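Local coordinates for protein transcriptional regulator, LysR family (Eggerthella lenta, PDB 4PZJ) that probably binds regulatory DNA through this N-terminal helix-turn-helix domain and so controls transcription, as LysR-type regulators do, at residues A[3-8]-A[36-41]; A[16-21]-A[30-35]. All coordinates share one frame; numbering follows the deposited sequence.

Interaction 1 of 2, residues A[3-8]-A[36-41]; sequences DFRVET and IAHLER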
# COMPACT_ATOMS: atom_id res chain seq x y z
N ASP A 3 1.23 9.28 -12.18
CA ASP A 3 -0.03 9.99 -11.96
C ASP A 3 -1.24 9.29 -12.58
O ASP A 3 -2.28 9.10 -11.93
CB ASP A 3 0.06 11.45 -12.46
CG ASP A 3 0.38 11.57 -13.96
OD1 ASP A 3 0.93 10.63 -14.59
OD2 ASP A 3 0.08 12.65 -14.51
N PHE A 4 -1.08 8.86 -13.83
CA PHE A 4 -2.18 8.26 -14.57
C PHE A 4 -2.52 6.85 -14.07
O PHE A 4 -3.68 6.50 -14.12
CB PHE A 4 -1.94 8.26 -16.06
CG PHE A 4 -0.84 7.38 -16.50
CD1 PHE A 4 0.46 7.87 -16.64
CD2 PHE A 4 -1.09 6.06 -16.86
CE1 PHE A 4 1.48 7.05 -17.09
CE2 PHE A 4 -0.07 5.25 -17.32
CZ PHE A 4 1.21 5.75 -17.43
N ARG A 5 -1.53 6.09 -13.61
CA ARG A 5 -1.82 4.76 -13.05
C ARG A 5 -2.55 4.94 -11.74
O ARG A 5 -3.50 4.20 -11.46
CB ARG A 5 -0.58 3.90 -12.88
CG ARG A 5 0.06 3.57 -14.22
CD ARG A 5 1.02 2.42 -14.09
NE ARG A 5 1.58 2.10 -15.38
CZ ARG A 5 2.78 2.49 -15.79
NH1 ARG A 5 3.57 3.18 -14.98
NH2 ARG A 5 3.21 2.14 -17.00
N VAL A 6 -2.12 5.91 -10.95
CA VAL A 6 -2.78 6.23 -9.69
C VAL A 6 -4.23 6.63 -9.94
O VAL A 6 -5.14 6.11 -9.29
CB VAL A 6 -2.02 7.33 -8.94
CG1 VAL A 6 -2.87 7.97 -7.84
CG2 VAL A 6 -0.69 6.78 -8.45
N GLU A 7 -4.47 7.51 -10.90
CA GLU A 7 -5.81 7.95 -11.25
C GLU A 7 -6.69 6.79 -11.68
O GLU A 7 -7.86 6.72 -11.36
CB GLU A 7 -5.71 8.98 -12.41
CG GLU A 7 -7.03 9.49 -12.97
CD GLU A 7 -6.92 10.09 -14.40
OE1 GLU A 7 -5.89 9.84 -15.09
OE2 GLU A 7 -7.87 10.78 -14.84
N THR A 8 -6.14 5.83 -12.43
CA THR A 8 -6.93 4.70 -12.86
C THR A 8 -7.28 3.85 -11.65
O THR A 8 -8.43 3.43 -11.52
CB THR A 8 -6.17 3.87 -13.90
OG1 THR A 8 -6.03 4.66 -15.10
CG2 THR A 8 -6.93 2.65 -14.24
N ILE A 36 -3.56 -0.97 -14.10
CA ILE A 36 -3.64 -1.73 -12.86
C ILE A 36 -2.62 -2.87 -12.88
O ILE A 36 -1.86 -3.04 -11.94
CB ILE A 36 -5.04 -2.33 -12.66
CG1 ILE A 36 -6.15 -1.25 -12.59
CG2 ILE A 36 -5.09 -3.20 -11.41
CD1 ILE A 36 -5.91 -0.14 -11.59
N ALA A 37 -2.57 -3.62 -13.98
CA ALA A 37 -1.66 -4.73 -14.11
C ALA A 37 -0.19 -4.29 -13.93
O ALA A 37 0.61 -4.98 -13.37
CB ALA A 37 -1.85 -5.40 -15.45
N HIS A 38 0.18 -3.13 -14.45
CA HIS A 38 1.52 -2.63 -14.23
C HIS A 38 1.83 -2.40 -12.73
O HIS A 38 2.90 -2.72 -12.28
CB HIS A 38 1.67 -1.34 -15.03
CG HIS A 38 3.07 -0.83 -15.12
ND1 HIS A 38 3.83 -0.95 -16.27
CD2 HIS A 38 3.85 -0.20 -14.22
CE1 HIS A 38 5.02 -0.42 -16.06
NE2 HIS A 38 5.05 0.05 -14.82
N LEU A 39 0.91 -1.78 -11.97
CA LEU A 39 1.13 -1.58 -10.58
C LEU A 39 1.26 -2.92 -9.85
O LEU A 39 2.10 -3.08 -8.99
CB LEU A 39 -0.06 -0.82 -9.95
CG LEU A 39 -0.29 0.63 -10.37
CD1 LEU A 39 -1.64 1.09 -9.82
CD2 LEU A 39 0.83 1.46 -9.82
N GLU A 40 0.42 -3.87 -10.22
CA GLU A 40 0.41 -5.14 -9.53
C GLU A 40 1.68 -5.92 -9.83
O GLU A 40 2.22 -6.58 -8.96
CB GLU A 40 -0.84 -5.96 -9.88
CG GLU A 40 -2.16 -5.39 -9.44
CD GLU A 40 -3.36 -6.24 -9.85
OE1 GLU A 40 -3.33 -6.92 -10.91
OE2 GLU A 40 -4.37 -6.23 -9.09
N ARG A 41 2.17 -5.81 -11.06
CA ARG A 41 3.40 -6.47 -11.43
C ARG A 41 4.62 -5.77 -10.77
O ARG A 41 5.51 -6.42 -10.21
CB ARG A 41 3.49 -6.52 -12.95
CG ARG A 41 4.59 -7.38 -13.51
CD ARG A 41 4.61 -7.32 -15.04
NE ARG A 41 3.40 -7.85 -15.70
CZ ARG A 41 2.39 -7.13 -16.22
NH1 ARG A 41 2.40 -5.79 -16.20
NH2 ARG A 41 1.37 -7.76 -16.80
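In the winged helix-turn-helix domain of this LysR-type regulator, the N-terminal helix 3-11 packs across helix 29-43, and Arg5 and His38 make the most intimate part of that crossing. The guanidinium of Arg5 lies flat on the imidazole of His38, with centres 3.3 Å apart and planes only 4° from parallel. The overlap is well centred: Arg5 NH2 sits 3.2 Å from His38 ND1, while Arg5 CZ comes within 3.3 Å of His38 CD2. These nitrogens meet face on, at a poor angle for a hydrogen bond, so the contact is a stack and not an N-H...N bond. On the opposite face of the guanidinium, CZ of Phe4 stands 4.0 Å above the plane, the Phe4 ring being tilted to it and not stacked. Arg5 gets there with an extended chain from CG to NE; on the other helix, CG of His38 is anti to its backbone N (chi1 -169°), which swings the imidazole out to meet it.

Behind the stack the contact turns apolar. Arg5 CB packs on Leu39 CG at 4.1 Å, and Leu39 CD1 reaches the carbonyl O of Arg5. One turn on in helix 3-11, Thr8 turns CG2 to CD1 of Ile36 in the conformer given, while OG1 hydrogen-bonds to His35 ND1. Phe9 continues this apolar layer against Ile36 and Leu39. With an alanine at Arg5, the imidazole of His38 would probably lose its stacking partner and be freer to turn, and the CZ corner of Phe4 the group it rests on.

The two helix segments cross at -105° with axes 9.8 Å apart, setting the first helix against the probable recognition helix in the three-helix arrangement of a winged helix-turn-helix domain, as in LysR-type regulators.

Interaction 2 of 2, residues A[16-21]-A[30-35]; sequences MNYTRA and PAVSQH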
# COMPACT_ATOMS: atom_id res chain seq x y z
N MSE A 16 -15.78 0.29 -8.57
CA MSE A 16 -15.77 -1.17 -8.37
C MSE A 16 -16.28 -1.85 -9.63
O MSE A 16 -16.99 -2.85 -9.60
CB MSE A 16 -16.52 -1.50 -7.08
CG MSE A 16 -15.74 -1.03 -5.85
SE MSE A 16 -13.96 -1.86 -5.51
CE MSE A 16 -14.80 -3.51 -5.35
N ASN A 17 -15.91 -1.33 -10.79
CA ASN A 17 -16.42 -1.83 -12.03
C ASN A 17 -15.44 -1.37 -13.09
O ASN A 17 -15.40 -0.21 -13.40
CB ASN A 17 -17.83 -1.25 -12.26
CG ASN A 17 -18.48 -1.67 -13.55
OD1 ASN A 17 -17.84 -2.12 -14.50
ND2 ASN A 17 -19.81 -1.54 -13.60
N TYR A 18 -14.68 -2.27 -13.67
CA TYR A 18 -13.70 -1.79 -14.65
C TYR A 18 -14.25 -1.12 -15.91
O TYR A 18 -13.65 -0.13 -16.37
CB TYR A 18 -12.83 -2.96 -15.13
CG TYR A 18 -11.65 -3.33 -14.27
CD1 TYR A 18 -11.80 -3.78 -12.96
CD2 TYR A 18 -10.34 -3.30 -14.79
CE1 TYR A 18 -10.70 -4.12 -12.17
CE2 TYR A 18 -9.25 -3.64 -14.01
CZ TYR A 18 -9.43 -4.09 -12.70
OH TYR A 18 -8.39 -4.46 -11.91
N THR A 19 -15.30 -1.67 -16.53
CA THR A 19 -15.83 -1.06 -17.78
C THR A 19 -16.37 0.33 -17.47
O THR A 19 -16.23 1.22 -18.27
CB THR A 19 -16.88 -1.90 -18.51
OG1 THR A 19 -17.91 -2.29 -17.60
CG2 THR A 19 -16.24 -3.14 -19.08
N ARG A 20 -16.95 0.50 -16.30
CA ARG A 20 -17.45 1.79 -15.86
C ARG A 20 -16.31 2.81 -15.67
O ARG A 20 -16.42 3.97 -16.07
CB ARG A 20 -18.23 1.55 -14.59
CG ARG A 20 -18.74 2.77 -13.88
CD ARG A 20 -19.93 3.51 -14.45
NE ARG A 20 -20.17 4.51 -13.41
CZ ARG A 20 -19.47 5.64 -13.26
NH1 ARG A 20 -18.54 5.98 -14.15
NH2 ARG A 20 -19.69 6.45 -12.21
N ALA A 21 -15.22 2.36 -15.07
CA ALA A 21 -14.02 3.21 -14.88
C ALA A 21 -13.53 3.63 -16.24
O ALA A 21 -13.12 4.79 -16.46
CB ALA A 21 -12.92 2.42 -14.18
N PRO A 30 -9.28 -2.54 -21.70
CA PRO A 30 -7.95 -3.07 -21.60
C PRO A 30 -6.88 -2.07 -21.17
O PRO A 30 -5.94 -2.46 -20.50
CB PRO A 30 -7.71 -3.66 -23.00
CG PRO A 30 -9.04 -3.95 -23.51
CD PRO A 30 -9.95 -2.87 -22.95
N ALA A 31 -7.03 -0.78 -21.51
CA ALA A 31 -6.11 0.24 -21.04
C ALA A 31 -6.15 0.40 -19.53
O ALA A 31 -5.11 0.46 -18.90
CB ALA A 31 -6.42 1.58 -21.70
N VAL A 32 -7.37 0.43 -18.97
CA VAL A 32 -7.58 0.47 -17.54
C VAL A 32 -6.88 -0.74 -16.89
O VAL A 32 -6.10 -0.62 -15.95
CB VAL A 32 -9.11 0.45 -17.20
CG1 VAL A 32 -9.31 0.15 -15.74
CG2 VAL A 32 -9.84 1.75 -17.56
N SER A 33 -7.14 -1.92 -17.42
CA SER A 33 -6.55 -3.14 -16.87
C SER A 33 -5.03 -3.18 -16.97
O SER A 33 -4.38 -3.62 -16.05
CB SER A 33 -7.17 -4.36 -17.54
OG SER A 33 -8.52 -4.55 -17.23
N GLN A 34 -4.44 -2.63 -18.06
CA GLN A 34 -2.99 -2.53 -18.18
C GLN A 34 -2.36 -1.58 -17.14
O GLN A 34 -1.30 -1.86 -16.60
CB GLN A 34 -2.63 -2.12 -19.63
CG GLN A 34 -2.93 -3.23 -20.64
CD GLN A 34 -3.11 -2.74 -22.10
OE1 GLN A 34 -3.11 -1.53 -22.36
NE2 GLN A 34 -3.28 -3.69 -23.05
N HIS A 35 -3.02 -0.46 -16.83
CA HIS A 35 -2.52 0.40 -15.81
C HIS A 35 -2.45 -0.31 -14.46
O HIS A 35 -1.47 -0.24 -13.76
CB HIS A 35 -3.40 1.61 -15.61
CG HIS A 35 -3.41 2.58 -16.76
ND1 HIS A 35 -4.36 3.57 -16.90
CD2 HIS A 35 -2.59 2.70 -17.83
CE1 HIS A 35 -4.11 4.27 -18.00
NE2 HIS A 35 -3.04 3.75 -18.58
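Tyr18 bridges from the first turn of helix 18-25 to Val32 and Ser33 on helix 29-43, its CB directed at the partner helix. Rotation about the CA-CB bond (chi1 -84°) brings one long side of the ring up to the other helix. CD2 meets two side chains there: Ser33 OG at 3.3 Å and Val32 CG1 at 3.7 Å, both approaching the ring obliquely. The next carbon, CE2, stays beside the same hydroxyl at 3.4 Å and comes 4.0 Å from Ser33 CA, which lies at the ring edge and in its plane. At the tip, OH passes beyond these two residues to pack against Ile36, one turn further along the helix.

Val32 answers with a branch on each side of its CB. CG1, anti to the backbone N (chi1 166°), meets the Tyr18 ring, whereas Val32 CG2 comes 4.3 Å from Ala21 C, a turn later on helix 18-25. Ala21 is buried here. Ser33 OG meets the aromatic carbons by packing; its polar partner is Gln29, one turn earlier on the same helix.

Just before Tyr18, Asn17 is the N-cap of helix 18-25: its OD1 accepts from Arg20 N at 3.3 Å, a nearly straight bond at the N-H (165°), although the donor stands well above the carbonyl plane.

These are the two helices of the helix-turn-helix, the second probably the recognition helix, as in other LysR-type regulators. Val12, in the loop after helix 3-11, packs on Tyr18, Ala21 and Val32; Thr8 and Thr11 of helix 3-11 touch Val32 and Ala21 respectively, and Leu55 of the wing strand 54-57 lies against Tyr18.

Overall arrangement
From the N terminus, helix 3-11 leads off and will be one half of interaction 1. The chain then turns into helix 18-25 and, after a short turn, into helix 29-43, whose first part folds back on 16-21 to close the small loop of interaction 2. Further along the same helix, 36-41 returns to 3-8 and closes the larger loop of interaction 1, inside which interaction 2 is nested. Helix 29-43 thus serves both contacts, on successive segments whose contact centres lie about 10 Å apart. Phe4 of 3-8 and His35 of 30-35, their rings edge-to-face, link the two. Together they join the three helices that precede the wing strands 48-51 and 54-57.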